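Local coordinates for cell division control protein 4 (Saccharomyces cerevisiae, PDB 3V7D) that recognises phosphorylated proteins such as the CDK inhibitor SIC1 as the substrate-binding subunit of an SCF ubiquitin ligase, marking them for proteasomal degradation, at residues B[322-336]-B[346-360]. The protein carries 1 engineered substitution. Sequence-based numbering, arbitrary orientation.
Sequences RKRCISASMDTTIRI and YTLQGHTALVGLLRL
Ile334 pairs with Leu348, and Ile336 with Tyr346, as antiparallel hydrogen-bonded pairs. Leu348 N meets Ile334 O at 2.7 Å, nearly straight. Between the blades, Val355 N reaches Ser329 O at 3.1 Å from above the carbonyl plane. Thr332 N, closing the type I turn from Ser329, reaches the same oxygen from the opposite face.

Among side chains, Gln349 bends at chi2 (64°), and its NE2 donates to Thr332 OG1 (3.3 Å) within the amide plane. Thr332 CG2 lies 3.3 Å from Ala353 O. A valine at Thr332 would probably leave Gln349 NE2 without this acceptor and its amide freer to turn. One water bridges Thr332 O, Leu348 O and Gly350 N.

Apolar side chains also join the two blades. Ala328 CB sits against Val355 CG1 (3.6 Å) and Leu358 CD1 (3.7 Å), and the same CD1 meets Ile326 CG2. Ile334 CD1 approaches the His351 ring edge at CD2, in plane (3.9 Å). Ser367 and Ser373 hold the His351 nitrogens.

Strands 324-329, 334-338 and 343-348 belong to one four-stranded blade of the WD40 propeller. Strand 355-360 opens the next, with 364-369 beside it, and Leu354 and Leu357 pack on the bound peptide.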
loop_
_atom_site.group_PDB
_atom_site.type_symbol
_atom_site.label_atom_id
_atom_site.label_comp_id
_atom_site.label_asym_id
_atom_site.label_seq_id
_atom_site.Cartn_x
_atom_site.Cartn_y
_atom_site.Cartn_z
ATOM N N ARG B 322 -5.564 4.211 -12.845
ATOM C CA ARG B 322 -4.954 4.980 -13.922
ATOM C C ARG B 322 -5.650 4.748 -15.257
ATOM O O ARG B 322 -5.287 5.361 -16.263
ATOM C CB ARG B 322 -3.471 4.631 -14.045
ATOM C CG ARG B 322 -2.698 4.817 -12.758
ATOM C CD ARG B 322 -1.231 4.467 -12.933
ATOM N NE ARG B 322 -0.491 4.674 -11.694
ATOM C CZ ARG B 322 -0.461 3.803 -10.691
ATOM N NH1 ARG B 322 -1.131 2.660 -10.779
ATOM N NH2 ARG B 322 0.237 4.077 -9.596
ATOM N N LYS B 323 -6.650 3.870 -15.251
ATOM C CA LYS B 323 -7.365 3.478 -16.465
ATOM C C LYS B 323 -6.407 2.901 -17.500
ATOM O O LYS B 323 -6.312 3.395 -18.626
ATOM C CB LYS B 323 -8.160 4.649 -17.051
ATOM C CG LYS B 323 -9.271 5.158 -16.146
ATOM C CD LYS B 323 -10.216 6.080 -16.903
ATOM C CE LYS B 323 -10.948 5.337 -18.016
ATOM N NZ LYS B 323 -12.026 4.443 -17.497
ATOM N N ARG B 324 -5.687 1.860 -17.098
ATOM C CA ARG B 324 -4.732 1.194 -17.969
ATOM C C ARG B 324 -4.870 -0.315 -17.865
ATOM O O ARG B 324 -5.470 -0.835 -16.925
ATOM C CB ARG B 324 -3.301 1.577 -17.592
ATOM C CG ARG B 324 -2.960 3.045 -17.762
ATOM C CD ARG B 324 -1.576 3.325 -17.195
ATOM N NE ARG B 324 -1.238 4.745 -17.233
ATOM C CZ ARG B 324 -0.161 5.268 -16.656
ATOM N NH1 ARG B 324 0.683 4.488 -15.991
ATOM N NH2 ARG B 324 0.070 6.569 -16.741
ATOM N N CYS B 325 -4.303 -1.014 -18.840
ATOM C CA CYS B 325 -4.216 -2.460 -18.774
ATOM C C CYS B 325 -2.769 -2.909 -18.871
ATOM O O CYS B 325 -1.993 -2.391 -19.681
ATOM C CB CYS B 325 -5.020 -3.116 -19.894
ATOM S SG CYS B 325 -4.728 -4.898 -19.988
ATOM N N ILE B 326 -2.418 -3.881 -18.042
ATOM C CA ILE B 326 -1.093 -4.478 -18.068
ATOM C C ILE B 326 -1.240 -5.932 -18.487
ATOM O O ILE B 326 -2.085 -6.651 -17.950
ATOM C CB ILE B 326 -0.442 -4.412 -16.679
ATOM C CG1 ILE B 326 -0.439 -2.970 -16.175
ATOM C CG2 ILE B 326 0.965 -4.988 -16.717
ATOM C CD1 ILE B 326 -0.544 -2.850 -14.672
ATOM N N SER B 327 -0.434 -6.359 -19.455
ATOM C CA SER B 327 -0.533 -7.719 -19.980
ATOM C C SER B 327 0.821 -8.412 -19.975
ATOM O O SER B 327 1.839 -7.802 -20.298
ATOM C CB SER B 327 -1.112 -7.705 -21.397
ATOM O OG SER B 327 -0.281 -6.983 -22.291
ATOM N N ALA B 328 0.832 -9.690 -19.604
ATOM C CA ALA B 328 2.076 -10.451 -19.544
ATOM C C ALA B 328 1.966 -11.677 -20.430
ATOM O O ALA B 328 0.950 -12.371 -20.414
ATOM C CB ALA B 328 2.398 -10.848 -18.109
ATOM N N SER B 329 3.010 -11.951 -21.203
ATOM C CA SER B 329 2.894 -12.950 -22.258
ATOM C C SER B 329 4.027 -13.963 -22.319
ATOM O O SER B 329 5.106 -13.753 -21.771
ATOM C CB SER B 329 2.749 -12.264 -23.622
ATOM O OG SER B 329 2.879 -13.196 -24.686
ATOM N N MET B 330 3.759 -15.062 -23.016
ATOM C CA MET B 330 4.760 -16.080 -23.282
ATOM C C MET B 330 5.846 -15.530 -24.213
ATOM O O MET B 330 6.929 -16.104 -24.322
ATOM C CB MET B 330 4.095 -17.313 -23.893
ATOM C CG MET B 330 5.003 -18.520 -24.036
ATOM S SD MET B 330 4.113 -19.965 -24.641
ATOM C CE MET B 330 5.470 -21.096 -24.933
ATOM N N ASP B 331 5.563 -14.407 -24.870
ATOM C CA ASP B 331 6.559 -13.768 -25.731
ATOM C C ASP B 331 7.631 -13.012 -24.941
ATOM O O ASP B 331 8.440 -12.297 -25.522
ATOM C CB ASP B 331 5.907 -12.860 -26.791
ATOM C CG ASP B 331 5.172 -11.659 -26.193
ATOM O OD1 ASP B 331 5.428 -11.282 -25.030
ATOM O OD2 ASP B 331 4.336 -11.075 -26.913
ATOM N N THR B 332 7.608 -13.179 -23.616
ATOM C CA THR B 332 8.566 -12.571 -22.684
ATOM C C THR B 332 8.363 -11.072 -22.467
ATOM O O THR B 332 9.104 -10.453 -21.703
ATOM C CB THR B 332 10.050 -12.804 -23.083
ATOM O OG1 THR B 332 10.384 -11.960 -24.193
ATOM C CG2 THR B 332 10.309 -14.266 -23.444
ATOM N N THR B 333 7.373 -10.481 -23.129
ATOM C CA THR B 333 7.156 -9.044 -22.993
ATOM C C THR B 333 5.989 -8.718 -22.071
ATOM O O THR B 333 5.094 -9.542 -21.852
ATOM C CB THR B 333 6.910 -8.353 -24.356
ATOM O OG1 THR B 333 5.592 -8.662 -24.825
ATOM C CG2 THR B 333 7.936 -8.796 -25.385
ATOM N N ILE B 334 6.017 -7.505 -21.531
ATOM C CA ILE B 334 4.899 -6.954 -20.785
ATOM C C ILE B 334 4.424 -5.709 -21.517
ATOM O O ILE B 334 5.232 -4.854 -21.878
ATOM C CB ILE B 334 5.317 -6.543 -19.372
ATOM C CG1 ILE B 334 5.842 -7.753 -18.598
ATOM C CG2 ILE B 334 4.151 -5.907 -18.640
ATOM C CD1 ILE B 334 6.706 -7.380 -17.413
ATOM N N ARG B 335 3.120 -5.602 -21.742
ATOM C CA ARG B 335 2.588 -4.432 -22.432
ATOM C C ARG B 335 1.676 -3.594 -21.552
ATOM O O ARG B 335 0.891 -4.120 -20.769
ATOM C CB ARG B 335 1.867 -4.830 -23.726
ATOM C CG ARG B 335 2.814 -5.258 -24.832
ATOM C CD ARG B 335 2.085 -5.516 -26.130
ATOM N NE ARG B 335 3.016 -5.551 -27.253
ATOM C CZ ARG B 335 2.741 -5.072 -28.463
ATOM N NH1 ARG B 335 1.560 -4.520 -28.706
ATOM N NH2 ARG B 335 3.645 -5.144 -29.429
ATOM N N ILE B 336 1.798 -2.280 -21.696
ATOM C CA ILE B 336 0.947 -1.337 -20.991
ATOM C C ILE B 336 0.020 -0.695 -22.010
ATOM O O ILE B 336 0.475 -0.166 -23.021
ATOM C CB ILE B 336 1.785 -0.237 -20.315
ATOM C CG1 ILE B 336 2.903 -0.860 -19.469
ATOM C CG2 ILE B 336 0.895 0.678 -19.482
ATOM C CD1 ILE B 336 2.407 -1.703 -18.314
ATOM N N TYR B 346 3.307 1.271 -23.621
ATOM C CA TYR B 346 4.682 0.812 -23.454
ATOM C C TYR B 346 4.838 -0.697 -23.633
ATOM O O TYR B 346 3.923 -1.473 -23.341
ATOM C CB TYR B 346 5.198 1.193 -22.065
ATOM C CG TYR B 346 5.042 2.655 -21.718
ATOM C CD1 TYR B 346 5.710 3.634 -22.437
ATOM C CD2 TYR B 346 4.233 3.054 -20.661
ATOM C CE1 TYR B 346 5.575 4.975 -22.116
ATOM C CE2 TYR B 346 4.091 4.391 -20.332
ATOM C CZ TYR B 346 4.766 5.347 -21.062
ATOM O OH TYR B 346 4.628 6.678 -20.738
ATOM N N THR B 347 6.006 -1.102 -24.120
ATOM C CA THR B 347 6.409 -2.496 -24.071
ATOM C C THR B 347 7.614 -2.605 -23.147
ATOM O O THR B 347 8.634 -1.940 -23.354
ATOM C CB THR B 347 6.771 -3.060 -25.458
ATOM O OG1 THR B 347 5.683 -2.854 -26.366
ATOM C CG2 THR B 347 7.060 -4.553 -25.358
ATOM N N LEU B 348 7.485 -3.429 -22.116
ATOM C CA LEU B 348 8.551 -3.616 -21.145
ATOM C C LEU B 348 9.266 -4.922 -21.451
ATOM O O LEU B 348 8.634 -5.971 -21.568
ATOM C CB LEU B 348 7.977 -3.664 -19.729
ATOM C CG LEU B 348 6.956 -2.586 -19.358
ATOM C CD1 LEU B 348 6.494 -2.752 -17.914
ATOM C CD2 LEU B 348 7.544 -1.204 -19.579
ATOM N N GLN B 349 10.585 -4.851 -21.584
ATOM C CA GLN B 349 11.393 -6.023 -21.887
ATOM C C GLN B 349 12.415 -6.249 -20.775
ATOM O O GLN B 349 13.497 -5.669 -20.797
ATOM C CB GLN B 349 12.102 -5.834 -23.232
ATOM C CG GLN B 349 12.817 -7.074 -23.742
ATOM C CD GLN B 349 11.861 -8.215 -24.032
ATOM O OE1 GLN B 349 11.113 -8.181 -25.011
ATOM N NE2 GLN B 349 11.878 -9.233 -23.177
ATOM N N GLY B 350 12.066 -7.080 -19.797
ATOM C CA GLY B 350 12.950 -7.344 -18.674
ATOM C C GLY B 350 12.985 -8.806 -18.265
ATOM O O GLY B 350 13.440 -9.152 -17.173
ATOM N N HIS B 351 12.494 -9.665 -19.150
ATOM C CA HIS B 351 12.477 -11.102 -18.917
ATOM C C HIS B 351 12.860 -11.811 -20.206
ATOM O O HIS B 351 12.588 -11.309 -21.296
ATOM C CB HIS B 351 11.081 -11.566 -18.492
ATOM C CG HIS B 351 10.572 -10.911 -17.247
ATOM N ND1 HIS B 351 11.006 -11.264 -15.987
ATOM C CD2 HIS B 351 9.650 -9.934 -17.066
ATOM C CE1 HIS B 351 10.378 -10.532 -15.084
ATOM N NE2 HIS B 351 9.551 -9.715 -15.713
ATOM N N THR B 352 13.479 -12.980 -20.087
ATOM C CA THR B 352 13.856 -13.762 -21.260
ATOM C C THR B 352 13.081 -15.070 -21.313
ATOM O O THR B 352 13.474 -16.012 -21.998
ATOM C CB THR B 352 15.367 -14.058 -21.290
ATOM O OG1 THR B 352 15.704 -14.950 -20.221
ATOM C CG2 THR B 352 16.171 -12.768 -21.146
ATOM N N ALA B 353 11.970 -15.124 -20.588
ATOM C CA ALA B 353 11.130 -16.311 -20.581
ATOM C C ALA B 353 9.665 -15.919 -20.425
ATOM O O ALA B 353 9.345 -14.734 -20.316
ATOM C CB ALA B 353 11.554 -17.246 -19.461
ATOM N N LEU B 354 8.786 -16.921 -20.416
ATOM C CA LEU B 354 7.355 -16.722 -20.188
ATOM C C LEU B 354 7.100 -15.830 -18.973
ATOM O O LEU B 354 7.536 -16.145 -17.866
ATOM C CB LEU B 354 6.688 -18.083 -19.975
ATOM C CG LEU B 354 5.166 -18.254 -20.026
ATOM C CD1 LEU B 354 4.831 -19.725 -20.214
ATOM C CD2 LEU B 354 4.477 -17.727 -18.785
ATOM N N VAL B 355 6.399 -14.719 -19.175
ATOM C CA VAL B 355 5.964 -13.898 -18.047
ATOM C C VAL B 355 4.524 -14.261 -17.690
ATOM O O VAL B 355 3.595 -13.913 -18.417
ATOM C CB VAL B 355 6.051 -12.387 -18.346
ATOM C CG1 VAL B 355 5.811 -11.585 -17.069
ATOM C CG2 VAL B 355 7.409 -12.030 -18.951
ATOM N N GLY B 356 4.343 -14.960 -16.573
ATOM C CA GLY B 356 3.029 -15.454 -16.199
ATOM C C GLY B 356 2.450 -14.892 -14.914
ATOM O O GLY B 356 1.334 -15.242 -14.533
ATOM N N LEU B 357 3.188 -14.014 -14.243
ATOM C CA LEU B 357 2.734 -13.484 -12.960
ATOM C C LEU B 357 2.875 -11.967 -12.876
ATOM O O LEU B 357 3.942 -11.414 -13.153
ATOM C CB LEU B 357 3.507 -14.146 -11.811
ATOM C CG LEU B 357 3.375 -15.665 -11.680
ATOM C CD1 LEU B 357 4.448 -16.241 -10.763
ATOM C CD2 LEU B 357 1.988 -16.019 -11.175
ATOM N N LEU B 358 1.792 -11.304 -12.484
ATOM C CA LEU B 358 1.773 -9.849 -12.348
ATOM C C LEU B 358 1.108 -9.451 -11.048
ATOM O O LEU B 358 0.105 -10.045 -10.652
ATOM C CB LEU B 358 0.988 -9.201 -13.490
ATOM C CG LEU B 358 1.519 -9.284 -14.914
ATOM C CD1 LEU B 358 0.515 -8.643 -15.872
ATOM C CD2 LEU B 358 2.882 -8.616 -15.009
ATOM N N ARG B 359 1.663 -8.437 -10.392
ATOM C CA ARG B 359 1.024 -7.841 -9.224
ATOM C C ARG B 359 1.191 -6.331 -9.283
ATOM O O ARG B 359 2.187 -5.830 -9.805
ATOM C CB ARG B 359 1.628 -8.379 -7.928
ATOM C CG ARG B 359 1.360 -9.849 -7.670
ATOM C CD ARG B 359 0.096 -10.059 -6.887
ATOM N NE ARG B 359 -0.108 -11.470 -6.575
ATOM C CZ ARG B 359 -1.249 -11.964 -6.111
ATOM N NH1 ARG B 359 -2.283 -11.155 -5.908
ATOM N NH2 ARG B 359 -1.358 -13.261 -5.856
ATOM N N LEU B 360 0.211 -5.610 -8.752
ATOM C CA LEU B 360 0.273 -4.159 -8.711
ATOM C C LEU B 360 0.058 -3.676 -7.286
ATOM O O LEU B 360 -0.998 -3.909 -6.700
ATOM C CB LEU B 360 -0.779 -3.554 -9.641
ATOM C CG LEU B 360 -0.803 -2.033 -9.805
ATOM C CD1 LEU B 360 0.531 -1.519 -10.334
ATOM C CD2 LEU B 360 -1.950 -1.612 -10.724
HETATM O O HOH W 1 9.250 -8.408 -20.198
#